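Long-range contacts in SusD superfamily protein (Bacteroides fragilis NCTC 9343, PDB 3NQP), which probably binds glycans at the outer membrane, as a SusD-family protein that would pass them to a partner transporter for uptake: residues F89-N94 against A125-D130; F338-N343 against L351-T356. All blocks are in the same frame, centred on the assembly; numbering follows the deposited sequence.

Interaction 1: F89-N94 against A125-D130; sequences FGRITN and AFYYFD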
ATOM      1  N   PHE A  89     -16.117   7.430  -6.066  1.00 17.60           N
ATOM      2  CA  PHE A  89     -17.482   6.980  -6.413  1.00 18.49           C
ATOM      3  C   PHE A  89     -17.730   6.949  -7.921  1.00 19.53           C
ATOM      4  O   PHE A  89     -18.545   6.138  -8.393  1.00 18.95           O
ATOM      5  CB  PHE A  89     -18.587   7.759  -5.659  1.00 18.79           C
ATOM      6  CG  PHE A  89     -18.747   7.309  -4.236  1.00 19.09           C
ATOM      7  CD1 PHE A  89     -19.291   6.063  -3.949  1.00 13.27           C
ATOM      8  CD2 PHE A  89     -18.300   8.094  -3.203  1.00 17.48           C
ATOM      9  CE1 PHE A  89     -19.418   5.629  -2.660  1.00 19.29           C
ATOM     10  CE2 PHE A  89     -18.400   7.654  -1.915  1.00 19.61           C
ATOM     11  CZ  PHE A  89     -18.978   6.433  -1.629  1.00 18.08           C
ATOM     12  N   GLY A  90     -17.035   7.788  -8.690  1.00 20.03           N
ATOM     13  CA  GLY A  90     -17.175   7.706 -10.151  1.00 22.00           C
ATOM     14  C   GLY A  90     -16.716   6.328 -10.647  1.00 21.76           C
ATOM     15  O   GLY A  90     -17.414   5.652 -11.446  1.00 21.03           O
ATOM     16  N   ARG A  91     -15.568   5.883 -10.129  1.00 20.99           N
ATOM     17  CA  ARG A  91     -15.033   4.548 -10.444  1.00 19.41           C
ATOM     18  C   ARG A  91     -15.986   3.427 -10.048  1.00 19.82           C
ATOM     19  O   ARG A  91     -16.224   2.498 -10.832  1.00 15.29           O
ATOM     20  CB  ARG A  91     -13.698   4.355  -9.736  1.00 21.38           C
ATOM     21  CG  ARG A  91     -12.572   5.075 -10.432  1.00 19.54           C
ATOM     22  CD  ARG A  91     -11.491   5.385  -9.436  1.00 26.49           C
ATOM     23  NE  ARG A  91     -10.333   5.947 -10.091  1.00 27.60           N
ATOM     24  CZ  ARG A  91     -10.031   7.236 -10.129  1.00 25.79           C
ATOM     25  NH1 ARG A  91     -10.787   8.169  -9.544  1.00 24.67           N
ATOM     26  NH2 ARG A  91      -8.946   7.590 -10.776  1.00 30.85           N
ATOM     27  N   ILE A  92     -16.478   3.508  -8.808  1.00 16.71           N
ATOM     28  CA  ILE A  92     -17.449   2.540  -8.282  1.00 18.63           C
ATOM     29  C   ILE A  92     -18.691   2.463  -9.184  1.00 17.22           C
ATOM     30  O   ILE A  92     -19.172   1.368  -9.482  1.00 18.21           O
ATOM     31  CB  ILE A  92     -17.883   2.844  -6.819  1.00 17.13           C
ATOM     32  CG1 ILE A  92     -16.737   2.494  -5.868  1.00 19.04           C
ATOM     33  CG2 ILE A  92     -19.181   2.041  -6.422  1.00 11.38           C
ATOM     34  CD1 ILE A  92     -16.837   3.117  -4.485  1.00 12.80           C
ATOM     35  N   THR A  93     -19.207   3.603  -9.624  0.50 17.92           N
ATOM     36  CA  THR A  93     -20.442   3.577 -10.404  0.50 18.59           C
ATOM     37  C   THR A  93     -20.237   2.898 -11.765  0.50 17.80           C
ATOM     38  O   THR A  93     -21.164   2.276 -12.276  0.50 19.94           O
ATOM     39  CB  THR A  93     -21.086   4.986 -10.518  0.50 21.05           C
ATOM     40  OG1 THR A  93     -20.137   5.913 -11.054  0.50 20.19           O
ATOM     41  CG2 THR A  93     -21.516   5.446  -9.138  0.50 16.78           C
ATOM     42  N   ASN A  94     -19.032   2.981 -12.331  1.00 15.37           N
ATOM     43  CA  ASN A  94     -18.701   2.254 -13.537  1.00 15.45           C
ATOM     44  C   ASN A  94     -18.658   0.753 -13.300  1.00 17.19           C
ATOM     45  O   ASN A  94     -19.075  -0.033 -14.173  1.00 15.66           O
ATOM     46  CB  ASN A  94     -17.378   2.743 -14.166  1.00 17.48           C
ATOM     47  CG  ASN A  94     -17.483   4.179 -14.740  1.00 19.69           C
ATOM     48  OD1 ASN A  94     -18.540   4.816 -14.695  1.00 22.15           O
ATOM     49  ND2 ASN A  94     -16.384   4.680 -15.251  1.00 23.63           N
ATOM     50  N   ALA A 125     -15.145  -4.440  -3.969  1.00 12.26           N
ATOM     51  CA  ALA A 125     -14.654  -4.675  -2.619  1.00 12.53           C
ATOM     52  C   ALA A 125     -13.391  -3.840  -2.323  1.00 12.06           C
ATOM     53  O   ALA A 125     -13.227  -3.297  -1.240  1.00 10.90           O
ATOM     54  CB  ALA A 125     -14.323  -6.171  -2.415  1.00 11.38           C
ATOM     55  N   PHE A 126     -12.460  -3.837  -3.268  1.00 11.65           N
ATOM     56  CA  PHE A 126     -11.205  -3.148  -3.096  1.00 14.50           C
ATOM     57  C   PHE A 126     -11.427  -1.671  -2.783  1.00 12.28           C
ATOM     58  O   PHE A 126     -10.858  -1.142  -1.840  1.00 12.43           O
ATOM     59  CB  PHE A 126     -10.357  -3.307  -4.349  1.00 13.45           C
ATOM     60  CG  PHE A 126      -9.093  -2.526  -4.316  1.00 11.58           C
ATOM     61  CD1 PHE A 126      -7.963  -3.061  -3.738  1.00 17.27           C
ATOM     62  CD2 PHE A 126      -9.033  -1.270  -4.871  1.00 19.13           C
ATOM     63  CE1 PHE A 126      -6.799  -2.354  -3.710  1.00 14.89           C
ATOM     64  CE2 PHE A 126      -7.861  -0.543  -4.849  1.00 21.81           C
ATOM     65  CZ  PHE A 126      -6.737  -1.093  -4.258  1.00 17.56           C
ATOM     66  N   TYR A 127     -12.223  -1.009  -3.605  1.00 11.19           N
ATOM     67  CA  TYR A 127     -12.470   0.395  -3.421  1.00 13.66           C
ATOM     68  C   TYR A 127     -13.221   0.630  -2.113  1.00 13.23           C
ATOM     69  O   TYR A 127     -12.864   1.498  -1.343  1.00  9.46           O
ATOM     70  CB  TYR A 127     -13.280   0.963  -4.579  1.00 13.29           C
ATOM     71  CG  TYR A 127     -12.489   1.237  -5.851  1.00 14.02           C
ATOM     72  CD1 TYR A 127     -11.385   2.102  -5.864  1.00 13.01           C
ATOM     73  CD2 TYR A 127     -12.875   0.680  -7.053  1.00 18.36           C
ATOM     74  CE1 TYR A 127     -10.679   2.386  -7.062  1.00 18.27           C
ATOM     75  CE2 TYR A 127     -12.188   0.970  -8.249  1.00 18.22           C
ATOM     76  CZ  TYR A 127     -11.117   1.818  -8.259  1.00 18.38           C
ATOM     77  OH  TYR A 127     -10.481   2.077  -9.469  1.00 15.03           O
ATOM     78  N   TYR A 128     -14.249  -0.158  -1.846  1.00 10.39           N
ATOM     79  CA  TYR A 128     -15.001   0.074  -0.615  1.00 12.17           C
ATOM     80  C   TYR A 128     -14.193  -0.187   0.659  1.00 11.41           C
ATOM     81  O   TYR A 128     -14.501   0.379   1.702  1.00 16.72           O
ATOM     82  CB  TYR A 128     -16.331  -0.699  -0.613  1.00 12.20           C
ATOM     83  CG  TYR A 128     -17.458   0.113  -1.251  1.00  9.23           C
ATOM     84  CD1 TYR A 128     -17.952   1.275  -0.647  1.00 17.30           C
ATOM     85  CD2 TYR A 128     -17.987  -0.256  -2.443  1.00 11.11           C
ATOM     86  CE1 TYR A 128     -18.968   2.044  -1.241  1.00 16.10           C
ATOM     87  CE2 TYR A 128     -19.035   0.476  -3.038  1.00 13.05           C
ATOM     88  CZ  TYR A 128     -19.523   1.620  -2.433  1.00 21.96           C
ATOM     89  OH  TYR A 128     -20.561   2.328  -3.036  1.00 20.58           O
ATOM     90  N   PHE A 129     -13.172  -1.037   0.580  1.00 11.53           N
ATOM     91  CA  PHE A 129     -12.327  -1.353   1.738  1.00 13.06           C
ATOM     92  C   PHE A 129     -11.380  -0.176   2.041  1.00 11.88           C
ATOM     93  O   PHE A 129     -11.137   0.125   3.219  1.00 12.70           O
ATOM     94  CB  PHE A 129     -11.566  -2.667   1.514  1.00 12.17           C
ATOM     95  CG  PHE A 129     -10.693  -3.109   2.679  1.00  9.60           C
ATOM     96  CD1 PHE A 129     -11.170  -3.149   3.970  1.00 13.19           C
ATOM     97  CD2 PHE A 129      -9.377  -3.516   2.448  1.00 13.51           C
ATOM     98  CE1 PHE A 129     -10.366  -3.580   5.014  1.00 12.65           C
ATOM     99  CE2 PHE A 129      -8.563  -3.942   3.467  1.00 12.23           C
ATOM    100  CZ  PHE A 129      -9.069  -3.983   4.779  1.00 17.55           C
ATOM    101  N   ASP A 130     -10.858   0.492   1.011  1.00 12.70           N
ATOM    102  CA  ASP A 130     -10.158   1.777   1.229  1.00  9.61           C
ATOM    103  C   ASP A 130     -11.133   2.786   1.885  1.00 12.36           C
ATOM    104  O   ASP A 130     -10.776   3.439   2.893  1.00 10.13           O
ATOM    105  CB  ASP A 130      -9.575   2.338  -0.052  1.00 12.06           C
ATOM    106  CG  ASP A 130      -8.135   1.817  -0.355  1.00 15.23           C
ATOM    107  OD1 ASP A 130      -7.634   0.925   0.360  1.00 16.59           O
ATOM    108  OD2 ASP A 130      -7.546   2.303  -1.331  1.00 15.88           O
TER
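Two antiparallel helices of the N-terminal, TPR-related part of the SusD fold meet here, where Ile92 of helix 89-102 enters the angle between Tyr127 and Tyr128 of helix 110-135. The segment axes are 10.4 Å apart and run at 153° to each other, a separation bridged by large side chains. Ile92 and the two tyrosines share most of the buried surface. The CG1 branch of Ile92, anti to the carbonyl carbon (chi1 -73°), reaches across so that CD1 sits over one face of the Tyr128 ring, 3.8 Å from the centroid of that ring, a CH-pi contact displaced slightly toward the rim. Ile92 CG1 packs against Tyr127 CB at 4.0 Å, the two side chains running in opposite directions, and Ile92 CG2 packs against the phenol end of Tyr128. The polar ends of Tyr128 and Arg91 turn to partners beyond the two segments. Tyr128 OH is hydrogen-bonded to the carbonyl of Arg141, whose side chain makes a cation-pi contact with Phe89; Arg91 NE is bonded to His34 O, in the last turn of helix 21-37. What remains between the helices is van der Waals contact. Arg91, extended from CG to NE, crosses Tyr127 at about a right angle, its CD 3.5 Å from Tyr127 OH. On the other flank, Tyr128 OH lies in the plane of the Phe89 ring, at its edge, 3.5 Å from Phe89 CE1.

Interaction 2: F338-N343 against L351-T356; sequences FIASYN and LSLYGT. With EDO (1,2-ethanediol), chain E.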
ATOM      1  N   PHE A 338      17.072   3.104  -1.197  1.00 10.91           N
ATOM      2  CA  PHE A 338      17.542   4.427  -1.002  1.00 10.97           C
ATOM      3  C   PHE A 338      18.952   4.673  -1.564  1.00 11.18           C
ATOM      4  O   PHE A 338      19.778   3.766  -1.637  1.00 12.05           O
ATOM      5  CB  PHE A 338      17.670   4.708   0.480  1.00 11.53           C
ATOM      6  CG  PHE A 338      16.378   4.839   1.220  1.00 10.87           C
ATOM      7  CD1 PHE A 338      15.573   5.949   1.066  1.00 12.87           C
ATOM      8  CD2 PHE A 338      16.041   3.907   2.176  1.00  8.87           C
ATOM      9  CE1 PHE A 338      14.414   6.090   1.829  1.00 12.25           C
ATOM     10  CE2 PHE A 338      14.838   4.048   2.918  1.00 11.15           C
ATOM     11  CZ  PHE A 338      14.084   5.149   2.751  1.00  8.66           C
ATOM     12  N   ILE A 339      19.209   5.930  -1.936  1.00 11.98           N
ATOM     13  CA  ILE A 339      20.565   6.458  -2.028  1.00  9.23           C
ATOM     14  C   ILE A 339      20.658   7.581  -1.010  1.00 11.94           C
ATOM     15  O   ILE A 339      19.707   8.332  -0.806  1.00 11.15           O
ATOM     16  CB  ILE A 339      20.966   6.981  -3.460  1.00 12.35           C
ATOM     17  CG1 ILE A 339      22.482   7.290  -3.518  1.00 13.88           C
ATOM     18  CG2 ILE A 339      20.071   8.184  -3.900  1.00  7.56           C
ATOM     19  CD1 ILE A 339      23.050   7.632  -4.982  1.00 11.15           C
ATOM     20  N   ALA A 340      21.809   7.697  -0.344  1.00 13.02           N
ATOM     21  CA  ALA A 340      21.988   8.730   0.681  1.00 11.66           C
ATOM     22  C   ALA A 340      22.815   9.897   0.119  1.00 14.90           C
ATOM     23  O   ALA A 340      23.727   9.709  -0.704  1.00 12.29           O
ATOM     24  CB  ALA A 340      22.682   8.114   1.905  1.00  9.79           C
ATOM     25  N   SER A 341      22.514  11.103   0.586  1.00 15.39           N
ATOM     26  CA  SER A 341      23.343  12.267   0.286  1.00 11.81           C
ATOM     27  C   SER A 341      23.923  12.764   1.603  1.00 10.25           C
ATOM     28  O   SER A 341      23.259  12.722   2.652  1.00 10.10           O
ATOM     29  CB  SER A 341      22.545  13.360  -0.449  1.00 13.92           C
ATOM     30  OG  SER A 341      21.427  13.850   0.291  1.00  9.69           O
ATOM     31  N   TYR A 342      25.148  13.249   1.533  1.00 11.67           N
ATOM     32  CA  TYR A 342      25.939  13.607   2.714  1.00 13.57           C
ATOM     33  C   TYR A 342      26.493  15.044   2.618  1.00 14.38           C
ATOM     34  O   TYR A 342      26.865  15.491   1.550  1.00 17.44           O
ATOM     35  CB  TYR A 342      27.144  12.675   2.854  1.00 14.89           C
ATOM     36  CG  TYR A 342      26.798  11.241   3.109  1.00 11.73           C
ATOM     37  CD1 TYR A 342      26.401  10.403   2.075  1.00 21.41           C
ATOM     38  CD2 TYR A 342      26.813  10.723   4.399  1.00 11.18           C
ATOM     39  CE1 TYR A 342      26.060   9.093   2.323  1.00 18.65           C
ATOM     40  CE2 TYR A 342      26.478   9.439   4.644  1.00 15.63           C
ATOM     41  CZ  TYR A 342      26.102   8.621   3.617  1.00 15.88           C
ATOM     42  OH  TYR A 342      25.751   7.302   3.879  1.00 18.08           O
ATOM     43  N   ASN A 343      26.556  15.721   3.758  1.00 15.52           N
ATOM     44  CA  ASN A 343      27.424  16.884   3.959  1.00 21.62           C
ATOM     45  C   ASN A 343      28.819  16.418   4.238  1.00 25.27           C
ATOM     46  O   ASN A 343      28.997  15.343   4.789  1.00 19.85           O
ATOM     47  CB  ASN A 343      26.990  17.647   5.206  1.00 26.37           C
ATOM     48  CG  ASN A 343      26.213  18.859   4.894  1.00 32.38           C
ATOM     49  OD1 ASN A 343      26.236  19.333   3.757  1.00 35.61           O
ATOM     50  ND2 ASN A 343      25.529  19.414   5.918  1.00 43.01           N
ATOM     51  N   LEU A 351      32.021  12.847   6.476  1.00 24.92           N
ATOM     52  CA  LEU A 351      30.722  12.863   5.838  1.00 21.64           C
ATOM     53  C   LEU A 351      29.670  12.628   6.893  1.00 20.42           C
ATOM     54  O   LEU A 351      29.819  11.738   7.750  1.00 18.83           O
ATOM     55  CB  LEU A 351      30.651  11.796   4.734  1.00 21.11           C
ATOM     56  CG  LEU A 351      31.636  11.918   3.558  1.00 20.78           C
ATOM     57  CD1 LEU A 351      31.540  10.708   2.661  1.00 28.57           C
ATOM     58  CD2 LEU A 351      31.371  13.170   2.739  1.00 18.60           C
ATOM     59  N   SER A 352      28.603  13.416   6.853  1.00 16.32           N
ATOM     60  CA  SER A 352      27.470  13.177   7.744  1.00 17.67           C
ATOM     61  C   SER A 352      26.171  13.036   6.920  1.00 14.58           C
ATOM     62  O   SER A 352      25.944  13.778   5.966  1.00 13.90           O
ATOM     63  CB  SER A 352      27.366  14.303   8.783  1.00 20.81           C
ATOM     64  OG  SER A 352      27.174  15.541   8.120  1.00 27.31           O
ATOM     65  N   LEU A 353      25.348  12.070   7.280  1.00 14.02           N
ATOM     66  CA  LEU A 353      24.134  11.794   6.520  1.00 12.14           C
ATOM     67  C   LEU A 353      23.224  13.027   6.524  1.00 15.95           C
ATOM     68  O   LEU A 353      22.877  13.554   7.598  1.00 14.50           O
ATOM     69  CB  LEU A 353      23.368  10.592   7.113  1.00 14.11           C
ATOM     70  CG  LEU A 353      22.057  10.189   6.384  1.00 13.09           C
ATOM     71  CD1 LEU A 353      22.410   9.721   4.910  1.00 15.24           C
ATOM     72  CD2 LEU A 353      21.257   9.113   7.175  1.00 15.87           C
ATOM     73  N   TYR A 354      22.802  13.451   5.338  1.00 14.01           N
ATOM     74  CA  TYR A 354      21.948  14.637   5.207  1.00 15.51           C
ATOM     75  C   TYR A 354      20.523  14.312   4.724  1.00 15.07           C
ATOM     76  O   TYR A 354      19.544  14.537   5.426  1.00 15.45           O
ATOM     77  CB  TYR A 354      22.640  15.632   4.269  1.00 13.62           C
ATOM     78  CG  TYR A 354      22.049  17.026   4.223  1.00 15.88           C
ATOM     79  CD1 TYR A 354      20.953  17.318   3.433  1.00 17.22           C
ATOM     80  CD2 TYR A 354      22.566  18.048   5.006  1.00 16.10           C
ATOM     81  CE1 TYR A 354      20.413  18.601   3.399  1.00 12.26           C
ATOM     82  CE2 TYR A 354      22.042  19.302   4.963  1.00 15.47           C
ATOM     83  CZ  TYR A 354      20.977  19.600   4.158  1.00 17.12           C
ATOM     84  OH  TYR A 354      20.450  20.907   4.134  1.00 14.82           O
ATOM     85  N   GLY A 355      20.408  13.761   3.518  1.00 13.99           N
ATOM     86  CA  GLY A 355      19.114  13.369   2.982  1.00 14.39           C
ATOM     87  C   GLY A 355      19.138  11.950   2.437  1.00 12.78           C
ATOM     88  O   GLY A 355      20.175  11.304   2.366  1.00  9.31           O
ATOM     89  N   THR A 356      17.957  11.458   2.116  1.00 11.60           N
ATOM     90  CA  THR A 356      17.806  10.175   1.513  1.00 10.85           C
ATOM     91  C   THR A 356      16.797  10.350   0.395  1.00 13.24           C
ATOM     92  O   THR A 356      15.937  11.215   0.478  1.00 11.90           O
ATOM     93  CB  THR A 356      17.329   9.114   2.550  1.00  9.88           C
ATOM     94  OG1 THR A 356      16.046   9.499   3.049  1.00  8.10           O
ATOM     95  CG2 THR A 356      18.345   8.965   3.708  1.00  7.84           C
TER
HETATM   96  C1  EDO E1005      21.174  17.687   8.836  1.00 21.95           C
HETATM   97  O1  EDO E1005      21.942  16.485   8.830  1.00 29.31           O
HETATM   98  C2  EDO E1005      20.266  17.826   7.608  1.00 19.42           C
HETATM   99  O2  EDO E1005      19.146  16.924   7.635  1.00 15.12           O
HETATM  100  O   HOH W   1      29.926  16.302   7.852  1.00 26.10           O
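A classic beta bulge interrupts this antiparallel hairpin: Tyr354 and Gly355 both face Ser341, whose carbonyl oxygen accepts from two successive amides. Tyr354 N lies in the carbonyl plane, 2.8 Å from Ser341 O, whereas Gly355 N is tilted 35° from that plane and lies 3.2 Å from Ser341 O. Ser341 N returns a nearly straight bond to Gly355 O. The register slips by one residue, and the next hydrogen-bonded pair is Asn343 with Ser352, joined through both backbones.

At the shift the side chains of Tyr342 and Leu353 diverge at their bases. Leu353, with CG anti to the backbone N (chi1 -180°), nevertheless brings CD1 over one face of the Tyr342 ring and to a tight 3.4 Å from Ala340 CB. The Tyr354 ring instead meets the Asn343 amide, ND2 lying 3.4 Å from Tyr354 CD2 with the two planes 64° apart. An ethanediol, probably from the crystallisation liquor, places C2 over one face of the Tyr354 ring and donates from O2 to Tyr354 O.

Helix 321-325 lies against Ala340, Leu353 and Thr356; its Lys321 bonds to Leu353 O and the ethanediol, while Phe338, directly after helix 333-337, packs on Val323.

The two contacts lie on opposite sides of the chain's centre, with their own centres about 40 Å apart and their nearest atoms about 22 Å apart, so neither touches the other. Interaction 1 belongs to the helical N-terminal region and joins its helices through side chains; interaction 2, later in the chain, is a hairpin held largely by backbone bonds in a protein with little strand. Small molecules lie beside each: an acetate about 3 Å from the side chain of Arg91, and two ethanediols near Tyr354. All probably come from the crystallisation liquor, and no glycan site can be assigned from them.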